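Local coordinates for peptidase M16 inactive domain family protein (Pseudomonas fluorescens, PDB 3GWB) that is of uncertain function but belongs to the M16 peptidase family, whose members generally hydrolyse peptides with the help of a bound metal ion, at residues N13-S18 against V25-A30; N60-E65 against T123-S128; Y192-V197 against A219-G224; E231-P236 against M306-P311; L254-I259 against D411-V416. One frame throughout, in Å; residues are numbered along the deposited sequence.

Overall arrangement
From the N terminus, contact 1 closes a short beta hairpin at one edge of the first mixed sheet. Contact 2 follows in series, bringing the end of helix 55-62 to the start of helix 126-143, and contact 3 then joins the loop before strand 197-203 to the chain leaving helix 207-220. Contacts 2 and 3 meet where Asn-60 probably bonds Tyr-192. Contacts 4 and 5 lie in the second half of the fold and cross, their segments alternating along the chain: 231-236, 254-259, 306-311, 411-416. Their centres are about 12 Å apart, and they meet where Arg-309 and Gly-310 probably bond Gly-258. Contact 5 closes the longest loop, pairing two strands of the second mixed sheet.

Contact 1 (N13-S18 against V25-A30); sequences NVQTWS and VLFVEA
Gln-15 with Phe-27 and Trp-17 with Val-25 are antiparallel hydrogen-bonded pairs flanking the non-hydrogen-bonded pair Thr-16 with Leu-26, the strand axes running at 151° to each other. This is a beta hairpin, and strand 15-18 forms one border of the first mixed sheet. The Trp-17 indole lies flat over Val-25: Val-25 CG1 stands 3.4 Å from Trp-17 CZ2, and Val-25 CB sits above the five-membered ring in a CH-pi contact, 3.8 Å from its centroid. With CG set between backbone N and carbonyl carbon (chi1 64°), the indole folds back across the neighbouring strand, and its far corner, CH2, reaches Phe-27 CB at 3.7 Å. Helix 207-220 packs on this same face through Ala-210 and Ala-214, whereas Val-14, Leu-26 and Val-28 meet helix 365-377 on the other.

Val-25 O is gripped twice. Thr-16 OG1 donates to it at 2.8 Å and Trp-17 N at 3.1 Å, from opposite faces of the carbonyl plane; the OG1 bond probably restrains the threonine's rotation.

Gln-15 runs beside Phe-27, its amide plane turned 59° from the ring, with OE1 engaged by Arg-207. The other end of that amide is held by a water, which accepts from Gln-15 NE2 and Glu-29 N and donates to Asn-13 O at 2.8 Å.

Contact 2 (N60-E65 against T123-S128); sequences NAMLNE and TFPADS
Ser-128 OG donates to Glu-65 OE1 at 3.0 Å, meeting the carboxylate oxygen on its anti side, 16° out of the plane. The other oxygen, OE2, forms a salt bridge with Arg-131 one turn further along helix 126-143, so the carboxylate is held from both oxygens. Glu-65 reaches this position through a bend at chi2 (-60°). With an alanine here, Arg-131 would probably be left without its countercharge and the Ser-128 hydroxyl without this acceptor.

Water adds two bridges. One donates to Met-62 O and accepts from Phe-124 N at 2.9 Å; the other donates both to Glu-65 O and to Ser-128 OG.

These bonds join the end of helix 55-62 and the turn after it to the start of helix 126-143, where Pro-125 occupies the N-cap position. Apolar packing adds to them. Met-62, a selenomethionine, sets its CB against the edge of the Phe-124 ring, 3.5 Å from CD1, and its bent chain brings CE to 4.1 Å from Pro-125 CD. Phe-124 itself packs on Leu-181 and Leu-184 of helix 181-191. Two van der Waals contacts are with carbonyl oxygens: Met-62 CE lies 3.6 Å from Pro-125 O, and Pro-125 CG rests 3.5 Å from Glu-65 O.

Contact 3 (Y192-V197 against A219-G224); sequences YAAGNV and AALPKG
Ala-194 N donates to Pro-222 O in a nearly linear approach to the carbonyl, at 2.8 Å with an N-H...O angle of 157°. A second backbone bond, from Gly-195 N to Gly-224 O, is weak. The same Pro-222 O also receives a CA-H...O contact from Ala-193 CA at 3.1 Å, so one carbonyl holds two consecutive residues of the loop.

Van der Waals contacts complete the fit. Pro-222 CD lies 3.3 Å from Tyr-192 O, where the chain leaves helix 181-191, and Leu-221 CB packs beside that oxygen. The leucine then reaches inward: its CD1 touches Val-197 CG1 at 3.7 Å, the two side chains crossing at about a right angle. A chi1 of 76° turns this branch of Val-197 to it. Val-119 of helix 105-120 and Phe-42 of strand 35-42 also pack on Leu-221.

Close approach at both glycines is consistent with their lack of a side chain. Ala-193 CB is 3.5 Å from Gly-224 CA, and a beta carbon on Gly-224 would collide with it, as one on Gly-195 would with Gly-224 O.

The contact seats the turn between helix 181-191 and strand 197-203 against the segment just after helix 207-220. Its polar links are made by main-chain atoms, while the side chains that meet are small or aliphatic, which suggests that backbone bonding and close packing, with no salt bridge, largely hold it.

Contact 4 (E231-P236 against M306-P311); sequences EQPAEP and MQARGP
The linker leading from helix 207-220 into strand 239-244 lies along the turn between the antiparallel strands 299-303 and 311-319, with Gln-232, Pro-233 and Glu-235 touching Ala-308 and Arg-309. Arg-309 N donates to Gln-232 OE1 at 2.7 Å, in the carbonyl plane and on a lone pair, with an N-H...O angle of 156°. A bend at chi2 (-75°) brings the glutamine amide to that N-H, and OE1 also comes within 3.2 Å of Ala-308 CB. Glu-231 O packs on the same methyl and has no polar partner in the model.

Further along, Pro-233 crosses Arg-309 at about a right angle, its CG 4.1 Å from Arg-309 CB. The arginine chain then reaches Glu-235, which forms a salt bridge from OE1 to NH1 at 3.0 Å; the carboxylate and guanidinium planes are 59° apart, and the other oxygen, OE2, lies at the guanidinium edge. Arg-309 NE is held separately by Gly-258 O. Replacing Arg-309 with a leucine is likely to leave the Glu-235 carboxylate without its countercharge and Gly-258 O without this donor.

Helix 147-160 meets the pair through Tyr-160, which packs on Pro-233 and bonds Arg-309 O, while Leu-257, at the end of strand 249-257, touches Pro-233 and Glu-235.

Contact 5 (L254-I259 against D411-V416); sequences LAQLGI and DKMVIV
Lys-412 CB lies over one face of the Gln-256 amide, 3.9 Å from OE1, while Met-413 SE sits beside NE2, close to the amide plane, and Met-413 CG comes within 3.3 Å of the same NE2. The glutamine side chain crosses both residues at about a right angle; its chi1 of 53° and the extended chain beyond CG carry the amide across to the segment before strand 414-419. There NE2 is hydrogen-bonded to Asn-409 O.

Next to it the main chains pair. Ala-255 and Val-414 form an antiparallel hydrogen-bonded pair, with Val-414 N donating to Ala-255 O at 2.6 Å and an angle of 168°, and Ala-255 N returning a less straight bond to Val-414 O at 2.9 Å. Met-413, a selenomethionine bent at chi2 and chi3, lays its selenium against this pair, SE being 3.3 Å from Ala-255 N, and sends CE on to Leu-254 CB at 3.7 Å.

Leu-254 and Ile-415, the adjoining non-hydrogen-bonded pair, lie side by side and point the same way, CG to CG1 at 4.0 Å. Their face of the sheet is covered by helix 323-340, which also meets Met-413 through Phe-334. On the reverse face, Val-414 packs on Leu-155 and Leu-159 of helix 147-160.

Strand 414-419 is thus set between 239-244 and 249-257, a late strand inserted among earlier ones in a mixed sheet with helices on its faces, the alpha+beta fold of M16 domains.

Contact 1 (N13-S18 against V25-A30)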
# COMPACT_ATOMS: atom_id res chain seq x y z
N ASN A 13 2.16 24.21 22.00
CA ASN A 13 3.42 24.93 22.16
C ASN A 13 4.37 24.63 21.01
O ASN A 13 5.44 24.04 21.20
CB ASN A 13 4.10 24.62 23.49
CG ASN A 13 5.32 25.50 23.73
OD1 ASN A 13 5.29 26.70 23.45
ND2 ASN A 13 6.39 24.91 24.26
N VAL A 14 3.96 25.02 19.81
CA VAL A 14 4.77 24.84 18.62
C VAL A 14 5.89 25.87 18.68
O VAL A 14 5.66 27.06 18.89
CB VAL A 14 3.94 25.09 17.34
CG1 VAL A 14 4.81 24.89 16.11
CG2 VAL A 14 2.74 24.15 17.31
N GLN A 15 7.12 25.40 18.51
CA GLN A 15 8.27 26.29 18.55
C GLN A 15 8.82 26.43 17.14
O GLN A 15 8.78 25.48 16.36
CB GLN A 15 9.33 25.74 19.48
CG GLN A 15 8.85 25.54 20.90
CD GLN A 15 9.88 24.87 21.76
OE1 GLN A 15 10.96 25.40 21.99
NE2 GLN A 15 9.55 23.67 22.25
N THR A 16 9.34 27.60 16.82
CA THR A 16 9.86 27.80 15.48
C THR A 16 11.10 28.68 15.44
O THR A 16 11.31 29.52 16.32
CB THR A 16 8.78 28.41 14.57
OG1 THR A 16 9.24 28.42 13.21
CG2 THR A 16 8.46 29.83 15.00
N TRP A 17 11.91 28.48 14.41
CA TRP A 17 13.13 29.24 14.20
C TRP A 17 13.64 28.87 12.82
O TRP A 17 13.05 28.02 12.15
CB TRP A 17 14.17 28.91 15.29
CG TRP A 17 14.68 27.48 15.31
CD1 TRP A 17 15.77 26.99 14.65
CD2 TRP A 17 14.13 26.38 16.06
NE1 TRP A 17 15.93 25.65 14.94
CE2 TRP A 17 14.95 25.26 15.81
CE3 TRP A 17 13.04 26.25 16.93
CZ2 TRP A 17 14.70 24.01 16.38
CZ3 TRP A 17 12.79 25.00 17.50
CH2 TRP A 17 13.62 23.90 17.23
N SER A 18 14.71 29.52 12.39
CA SER A 18 15.30 29.23 11.09
C SER A 18 16.75 28.83 11.28
O SER A 18 17.38 29.20 12.27
CB SER A 18 15.22 30.46 10.19
OG SER A 18 13.86 30.76 9.88
N VAL A 25 12.19 25.91 10.59
CA VAL A 25 12.09 24.79 11.52
C VAL A 25 10.87 24.92 12.45
O VAL A 25 10.62 25.99 13.02
CB VAL A 25 13.35 24.68 12.42
CG1 VAL A 25 13.26 23.45 13.30
CG2 VAL A 25 14.61 24.63 11.57
N LEU A 26 10.11 23.84 12.60
CA LEU A 26 8.97 23.83 13.52
C LEU A 26 9.14 22.61 14.41
O LEU A 26 9.43 21.51 13.93
CB LEU A 26 7.64 23.76 12.78
CG LEU A 26 7.22 25.06 12.08
CD1 LEU A 26 8.00 25.24 10.78
CD2 LEU A 26 5.73 25.01 11.81
N PHE A 27 8.94 22.79 15.71
CA PHE A 27 9.15 21.71 16.66
C PHE A 27 8.14 21.64 17.79
O PHE A 27 7.72 22.67 18.33
CB PHE A 27 10.56 21.86 17.24
CG PHE A 27 10.81 21.04 18.47
CD1 PHE A 27 10.86 19.65 18.41
CD2 PHE A 27 11.03 21.66 19.70
CE1 PHE A 27 11.11 18.89 19.55
CE2 PHE A 27 11.28 20.91 20.85
CZ PHE A 27 11.33 19.53 20.77
N VAL A 28 7.75 20.41 18.14
CA VAL A 28 6.83 20.17 19.24
C VAL A 28 7.47 19.09 20.12
O VAL A 28 7.76 17.99 19.65
CB VAL A 28 5.45 19.66 18.75
CG1 VAL A 28 4.60 19.22 19.94
CG2 VAL A 28 4.73 20.75 17.97
N GLU A 29 7.70 19.42 21.39
CA GLU A 29 8.29 18.45 22.30
C GLU A 29 7.16 17.52 22.76
O GLU A 29 6.08 17.99 23.12
CB GLU A 29 8.92 19.14 23.50
CG GLU A 29 9.78 18.22 24.37
CD GLU A 29 10.40 18.92 25.56
OE1 GLU A 29 10.97 20.02 25.39
OE2 GLU A 29 10.35 18.36 26.68
N ALA A 30 7.41 16.22 22.72
CA ALA A 30 6.43 15.20 23.13
C ALA A 30 7.26 14.09 23.74
O ALA A 30 7.91 13.33 23.03
CB ALA A 30 5.68 14.69 21.93
O HOH W 1 7.12 22.15 22.32

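Contact 2 (N60-E65 against T123-S128)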
# COMPACT_ATOMS: atom_id res chain seq x y z
N ASN A 60 12.96 12.49 -6.32
CA ASN A 60 12.55 12.12 -4.97
C ASN A 60 12.61 10.62 -4.73
O ASN A 60 12.92 10.18 -3.62
CB ASN A 60 11.13 12.64 -4.70
CG ASN A 60 10.68 12.34 -3.28
OD1 ASN A 60 10.05 11.31 -3.03
ND2 ASN A 60 11.00 13.22 -2.36
N ALA A 61 12.34 9.84 -5.76
CA ALA A 61 12.37 8.39 -5.64
C ALA A 61 13.79 7.85 -5.59
O ALA A 61 14.04 6.80 -5.01
CB ALA A 61 11.63 7.76 -6.82
N MSE A 62 14.72 8.58 -6.20
CA MSE A 62 16.12 8.15 -6.25
C MSE A 62 16.97 8.52 -5.03
O MSE A 62 18.11 8.07 -4.92
CB MSE A 62 16.78 8.71 -7.51
CG MSE A 62 16.25 8.13 -8.84
SE MSE A 62 16.94 6.51 -9.21
CE MSE A 62 18.69 6.97 -9.43
N LEU A 63 16.42 9.31 -4.11
CA LEU A 63 17.17 9.74 -2.93
C LEU A 63 17.82 8.60 -2.16
O LEU A 63 19.03 8.61 -1.94
CB LEU A 63 16.27 10.54 -1.98
CG LEU A 63 15.62 11.81 -2.54
CD1 LEU A 63 14.76 12.46 -1.47
CD2 LEU A 63 16.70 12.79 -3.00
N ASN A 64 17.02 7.62 -1.76
CA ASN A 64 17.56 6.50 -0.98
C ASN A 64 18.02 5.32 -1.82
O ASN A 64 18.10 4.20 -1.31
CB ASN A 64 16.53 6.03 0.05
CG ASN A 64 15.41 5.25 -0.58
OD1 ASN A 64 15.05 5.47 -1.73
ND2 ASN A 64 14.83 4.33 0.19
N GLU A 65 18.32 5.56 -3.09
CA GLU A 65 18.81 4.50 -3.98
C GLU A 65 20.32 4.38 -3.90
O GLU A 65 20.90 3.45 -4.46
CB GLU A 65 18.41 4.78 -5.43
CG GLU A 65 16.96 4.51 -5.75
CD GLU A 65 16.56 3.06 -5.50
OE1 GLU A 65 17.33 2.14 -5.84
OE2 GLU A 65 15.45 2.84 -4.96
N THR A 123 23.61 9.80 -4.76
CA THR A 123 24.52 9.54 -5.88
C THR A 123 23.82 9.16 -7.19
O THR A 123 24.47 9.08 -8.23
CB THR A 123 25.51 8.42 -5.54
OG1 THR A 123 24.79 7.25 -5.12
CG2 THR A 123 26.45 8.87 -4.43
N PHE A 124 22.51 8.93 -7.13
CA PHE A 124 21.73 8.56 -8.31
C PHE A 124 22.42 7.48 -9.14
O PHE A 124 22.92 7.75 -10.23
CB PHE A 124 21.47 9.79 -9.18
CG PHE A 124 20.84 10.94 -8.45
CD1 PHE A 124 19.52 10.87 -8.02
CD2 PHE A 124 21.57 12.10 -8.20
CE1 PHE A 124 18.94 11.94 -7.33
CE2 PHE A 124 21.00 13.17 -7.51
CZ PHE A 124 19.68 13.09 -7.08
N PRO A 125 22.46 6.24 -8.63
CA PRO A 125 23.10 5.13 -9.35
C PRO A 125 22.41 4.84 -10.67
O PRO A 125 21.18 4.80 -10.75
CB PRO A 125 22.98 3.96 -8.37
CG PRO A 125 22.91 4.63 -7.03
CD PRO A 125 22.01 5.80 -7.30
N ALA A 126 23.21 4.61 -11.71
CA ALA A 126 22.70 4.34 -13.04
C ALA A 126 21.77 3.13 -13.12
O ALA A 126 20.76 3.16 -13.83
CB ALA A 126 23.87 4.16 -14.01
N ASP A 127 22.09 2.08 -12.38
CA ASP A 127 21.27 0.88 -12.41
C ASP A 127 19.93 1.06 -11.69
O ASP A 127 18.96 0.36 -11.98
CB ASP A 127 22.04 -0.29 -11.79
CG ASP A 127 22.28 -0.12 -10.30
OD1 ASP A 127 22.64 0.99 -9.87
OD2 ASP A 127 22.11 -1.12 -9.56
N SER A 128 19.86 2.02 -10.77
CA SER A 128 18.62 2.29 -10.06
C SER A 128 17.70 3.12 -10.95
O SER A 128 16.50 2.89 -10.99
CB SER A 128 18.89 3.05 -8.75
OG SER A 128 19.56 2.24 -7.81
O HOH W 2 20.71 8.19 -4.99
O HOH W 3 21.59 1.20 -5.71

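Contact 3 (Y192-V197 against A219-G224)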
# COMPACT_ATOMS: atom_id res chain seq x y z
N TYR A 192 16.20 20.87 -3.82
CA TYR A 192 16.44 20.35 -2.48
C TYR A 192 17.38 21.23 -1.68
O TYR A 192 17.92 20.83 -0.65
CB TYR A 192 16.96 18.91 -2.56
CG TYR A 192 15.85 17.91 -2.87
CD1 TYR A 192 15.26 17.87 -4.14
CD2 TYR A 192 15.35 17.06 -1.89
CE1 TYR A 192 14.20 17.02 -4.41
CE2 TYR A 192 14.29 16.19 -2.16
CZ TYR A 192 13.72 16.18 -3.42
OH TYR A 192 12.66 15.34 -3.68
N ALA A 193 17.57 22.46 -2.16
CA ALA A 193 18.43 23.42 -1.47
C ALA A 193 17.83 23.72 -0.09
O ALA A 193 16.61 23.75 0.08
CB ALA A 193 18.55 24.71 -2.30
N ALA A 194 18.69 23.94 0.89
CA ALA A 194 18.26 24.21 2.26
C ALA A 194 17.27 25.37 2.38
O ALA A 194 16.35 25.32 3.19
CB ALA A 194 19.48 24.48 3.12
N GLY A 195 17.46 26.41 1.57
CA GLY A 195 16.54 27.53 1.64
C GLY A 195 15.15 27.20 1.11
O GLY A 195 14.22 27.98 1.28
N ASN A 196 15.02 26.03 0.49
CA ASN A 196 13.75 25.60 -0.10
C ASN A 196 13.05 24.50 0.70
O ASN A 196 12.14 23.84 0.20
CB ASN A 196 14.01 25.09 -1.53
CG ASN A 196 12.76 25.05 -2.38
OD1 ASN A 196 12.01 26.02 -2.46
ND2 ASN A 196 12.53 23.91 -3.05
N VAL A 197 13.48 24.29 1.94
CA VAL A 197 12.89 23.23 2.75
C VAL A 197 12.30 23.68 4.09
O VAL A 197 12.71 24.69 4.67
CB VAL A 197 13.93 22.13 3.05
CG1 VAL A 197 14.91 22.61 4.12
CG2 VAL A 197 13.23 20.83 3.48
N ALA A 219 22.49 21.71 7.16
CA ALA A 219 23.86 21.85 6.65
C ALA A 219 24.27 20.81 5.61
O ALA A 219 25.16 21.06 4.79
CB ALA A 219 24.86 21.83 7.80
N ALA A 220 23.61 19.65 5.65
CA ALA A 220 23.90 18.55 4.73
C ALA A 220 23.23 18.72 3.37
O ALA A 220 23.63 18.09 2.40
CB ALA A 220 23.46 17.22 5.36
N LEU A 221 22.23 19.59 3.30
CA LEU A 221 21.51 19.84 2.04
C LEU A 221 22.29 20.77 1.14
O LEU A 221 23.19 21.48 1.59
CB LEU A 221 20.14 20.48 2.32
CG LEU A 221 19.09 19.66 3.09
CD1 LEU A 221 17.85 20.51 3.37
CD2 LEU A 221 18.74 18.44 2.28
N PRO A 222 21.98 20.77 -0.16
CA PRO A 222 22.70 21.67 -1.06
C PRO A 222 22.34 23.09 -0.60
O PRO A 222 21.24 23.31 -0.08
CB PRO A 222 22.12 21.35 -2.43
CG PRO A 222 21.67 19.90 -2.29
CD PRO A 222 21.08 19.87 -0.91
N LYS A 223 23.24 24.05 -0.78
CA LYS A 223 22.98 25.43 -0.39
C LYS A 223 22.24 26.13 -1.53
O LYS A 223 22.57 25.93 -2.70
CB LYS A 223 24.28 26.18 -0.12
CG LYS A 223 24.73 26.18 1.34
CD LYS A 223 25.13 24.82 1.81
CE LYS A 223 25.52 24.88 3.29
NZ LYS A 223 25.78 23.53 3.82
N GLY A 224 21.25 26.94 -1.18
CA GLY A 224 20.50 27.64 -2.22
C GLY A 224 19.23 28.28 -1.68
O GLY A 224 18.77 27.94 -0.60

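Contact 4 (E231-P236 against M306-P311)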
# COMPACT_ATOMS: atom_id res chain seq x y z
N GLU A 231 2.20 30.66 -9.83
CA GLU A 231 1.12 31.62 -10.00
C GLU A 231 -0.24 30.93 -9.92
O GLU A 231 -0.33 29.71 -9.95
CB GLU A 231 1.27 32.34 -11.34
CG GLU A 231 2.62 33.00 -11.51
CD GLU A 231 2.64 34.06 -12.60
OE1 GLU A 231 2.28 33.73 -13.76
OE2 GLU A 231 3.02 35.21 -12.30
N GLN A 232 -1.30 31.73 -9.81
CA GLN A 232 -2.66 31.21 -9.73
C GLN A 232 -3.18 30.83 -11.11
O GLN A 232 -2.92 31.53 -12.08
CB GLN A 232 -3.58 32.25 -9.10
CG GLN A 232 -3.35 32.46 -7.61
CD GLN A 232 -3.90 31.32 -6.78
OE1 GLN A 232 -3.79 30.15 -7.16
NE2 GLN A 232 -4.48 31.65 -5.63
N PRO A 233 -3.95 29.73 -11.20
CA PRO A 233 -4.51 29.28 -12.47
C PRO A 233 -5.67 30.17 -12.89
O PRO A 233 -6.22 30.92 -12.08
CB PRO A 233 -4.97 27.86 -12.15
CG PRO A 233 -5.45 27.99 -10.74
CD PRO A 233 -4.35 28.83 -10.10
N ALA A 234 -6.04 30.09 -14.16
CA ALA A 234 -7.16 30.88 -14.67
C ALA A 234 -8.42 30.04 -14.47
O ALA A 234 -8.35 28.81 -14.47
CB ALA A 234 -6.96 31.18 -16.14
N GLU A 235 -9.55 30.71 -14.30
CA GLU A 235 -10.82 30.02 -14.12
C GLU A 235 -11.18 29.33 -15.43
O GLU A 235 -11.42 29.98 -16.44
CB GLU A 235 -11.93 31.02 -13.78
CG GLU A 235 -11.87 31.57 -12.36
CD GLU A 235 -12.36 30.56 -11.35
OE1 GLU A 235 -11.79 29.45 -11.28
OE2 GLU A 235 -13.33 30.87 -10.62
N PRO A 236 -11.23 27.99 -15.43
CA PRO A 236 -11.57 27.26 -16.66
C PRO A 236 -13.06 27.38 -16.97
O PRO A 236 -13.87 27.59 -16.07
CB PRO A 236 -11.17 25.83 -16.33
CG PRO A 236 -11.54 25.75 -14.88
CD PRO A 236 -11.00 27.05 -14.32
N MSE A 306 -3.74 23.68 -2.33
CA MSE A 306 -2.31 23.68 -2.58
C MSE A 306 -1.81 25.12 -2.53
O MSE A 306 -2.56 26.02 -2.18
CB MSE A 306 -2.03 23.06 -3.94
CG MSE A 306 -2.51 21.62 -4.07
SE MSE A 306 -1.99 20.85 -5.61
CE MSE A 306 -3.38 21.18 -6.63
N GLN A 307 -0.54 25.32 -2.87
CA GLN A 307 0.05 26.65 -2.86
C GLN A 307 -0.84 27.56 -3.68
O GLN A 307 -1.19 28.65 -3.26
CB GLN A 307 1.46 26.62 -3.44
CG GLN A 307 2.28 27.87 -3.17
CD GLN A 307 3.71 27.74 -3.67
OE1 GLN A 307 3.96 27.72 -4.88
NE2 GLN A 307 4.66 27.63 -2.74
N ALA A 308 -1.21 27.09 -4.87
CA ALA A 308 -2.10 27.84 -5.73
C ALA A 308 -3.45 27.16 -5.55
O ALA A 308 -3.54 26.15 -4.85
CB ALA A 308 -1.65 27.75 -7.18
N ARG A 309 -4.50 27.69 -6.17
CA ARG A 309 -5.82 27.09 -6.03
C ARG A 309 -5.83 25.61 -6.42
O ARG A 309 -5.56 25.25 -7.57
CB ARG A 309 -6.85 27.84 -6.86
CG ARG A 309 -7.21 29.20 -6.29
CD ARG A 309 -8.23 29.89 -7.17
NE ARG A 309 -9.57 29.33 -7.04
CZ ARG A 309 -10.58 29.61 -7.86
NH1 ARG A 309 -10.38 30.43 -8.88
NH2 ARG A 309 -11.78 29.08 -7.67
N GLY A 310 -6.14 24.77 -5.44
CA GLY A 310 -6.21 23.35 -5.67
C GLY A 310 -7.60 23.03 -6.18
O GLY A 310 -8.47 23.90 -6.15
N PRO A 311 -7.86 21.81 -6.62
CA PRO A 311 -9.20 21.51 -7.11
C PRO A 311 -10.22 21.04 -6.07
O PRO A 311 -9.87 20.62 -4.97
CB PRO A 311 -8.93 20.44 -8.15
CG PRO A 311 -7.87 19.62 -7.44
CD PRO A 311 -6.94 20.68 -6.88

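Contact 5 (L254-I259 against D411-V416)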
# COMPACT_ATOMS: atom_id res chain seq x y z
N LEU A 254 -16.47 15.16 -11.32
CA LEU A 254 -16.89 16.55 -11.48
C LEU A 254 -15.90 17.38 -10.70
O LEU A 254 -15.43 16.95 -9.65
CB LEU A 254 -18.30 16.77 -10.93
CG LEU A 254 -19.44 15.93 -11.50
CD1 LEU A 254 -19.38 14.52 -10.92
CD2 LEU A 254 -20.78 16.57 -11.14
N ALA A 255 -15.59 18.57 -11.20
CA ALA A 255 -14.63 19.41 -10.51
C ALA A 255 -14.60 20.84 -11.01
O ALA A 255 -15.15 21.16 -12.06
CB ALA A 255 -13.23 18.80 -10.64
N GLN A 256 -13.95 21.68 -10.22
CA GLN A 256 -13.75 23.09 -10.52
C GLN A 256 -12.67 23.53 -9.56
O GLN A 256 -12.30 22.77 -8.66
CB GLN A 256 -15.04 23.89 -10.29
CG GLN A 256 -15.69 23.73 -8.94
CD GLN A 256 -16.96 24.56 -8.83
OE1 GLN A 256 -16.91 25.77 -8.56
NE2 GLN A 256 -18.10 23.93 -9.07
N LEU A 257 -12.15 24.73 -9.75
CA LEU A 257 -11.10 25.22 -8.88
C LEU A 257 -11.60 25.42 -7.46
O LEU A 257 -12.65 26.01 -7.24
CB LEU A 257 -10.54 26.54 -9.41
CG LEU A 257 -9.79 26.46 -10.74
CD1 LEU A 257 -9.25 27.84 -11.11
CD2 LEU A 257 -8.65 25.46 -10.63
N GLY A 258 -10.85 24.89 -6.50
CA GLY A 258 -11.22 25.02 -5.11
C GLY A 258 -10.47 26.17 -4.48
O GLY A 258 -10.26 27.21 -5.12
N ILE A 259 -10.03 25.99 -3.24
CA ILE A 259 -9.29 27.04 -2.55
C ILE A 259 -7.82 26.67 -2.43
O ILE A 259 -7.42 25.54 -2.71
CB ILE A 259 -9.83 27.24 -1.12
CG1 ILE A 259 -9.77 25.90 -0.36
CG2 ILE A 259 -11.26 27.76 -1.16
CD1 ILE A 259 -9.85 26.05 1.15
N ASP A 411 -22.39 26.48 -11.98
CA ASP A 411 -22.15 26.81 -13.39
C ASP A 411 -20.69 26.69 -13.82
O ASP A 411 -20.36 26.88 -14.99
CB ASP A 411 -22.60 28.25 -13.68
CG ASP A 411 -24.09 28.46 -13.48
OD1 ASP A 411 -24.88 27.57 -13.85
OD2 ASP A 411 -24.48 29.53 -12.96
N LYS A 412 -19.80 26.37 -12.88
CA LYS A 412 -18.38 26.28 -13.19
C LYS A 412 -17.81 24.87 -13.25
O LYS A 412 -16.63 24.69 -13.54
CB LYS A 412 -17.57 27.09 -12.18
CG LYS A 412 -17.85 28.59 -12.18
CD LYS A 412 -16.89 29.29 -11.24
CE LYS A 412 -17.00 30.81 -11.31
NZ LYS A 412 -18.32 31.31 -10.83
N MSE A 413 -18.65 23.87 -12.98
CA MSE A 413 -18.19 22.48 -12.98
C MSE A 413 -17.71 21.96 -14.33
O MSE A 413 -18.32 22.20 -15.37
CB MSE A 413 -19.28 21.56 -12.44
CG MSE A 413 -19.34 21.49 -10.92
SE MSE A 413 -17.96 20.58 -10.16
CE MSE A 413 -18.81 19.79 -8.79
N VAL A 414 -16.59 21.25 -14.26
CA VAL A 414 -15.98 20.62 -15.42
C VAL A 414 -16.24 19.14 -15.17
O VAL A 414 -15.87 18.61 -14.11
CB VAL A 414 -14.46 20.87 -15.47
CG1 VAL A 414 -13.85 20.13 -16.65
CG2 VAL A 414 -14.19 22.35 -15.57
N ILE A 415 -16.88 18.48 -16.11
CA ILE A 415 -17.21 17.08 -15.93
C ILE A 415 -16.53 16.16 -16.94
O ILE A 415 -16.46 16.45 -18.13
CB ILE A 415 -18.72 16.89 -16.01
CG1 ILE A 415 -19.39 17.85 -15.03
CG2 ILE A 415 -19.09 15.45 -15.71
CD1 ILE A 415 -20.88 17.96 -15.21
N VAL A 416 -16.02 15.04 -16.43
CA VAL A 416 -15.35 14.07 -17.27
C VAL A 416 -15.75 12.67 -16.85
O VAL A 416 -15.59 12.29 -15.69
CB VAL A 416 -13.82 14.20 -17.18
CG1 VAL A 416 -13.15 13.14 -18.05
CG2 VAL A 416 -13.39 15.59 -17.60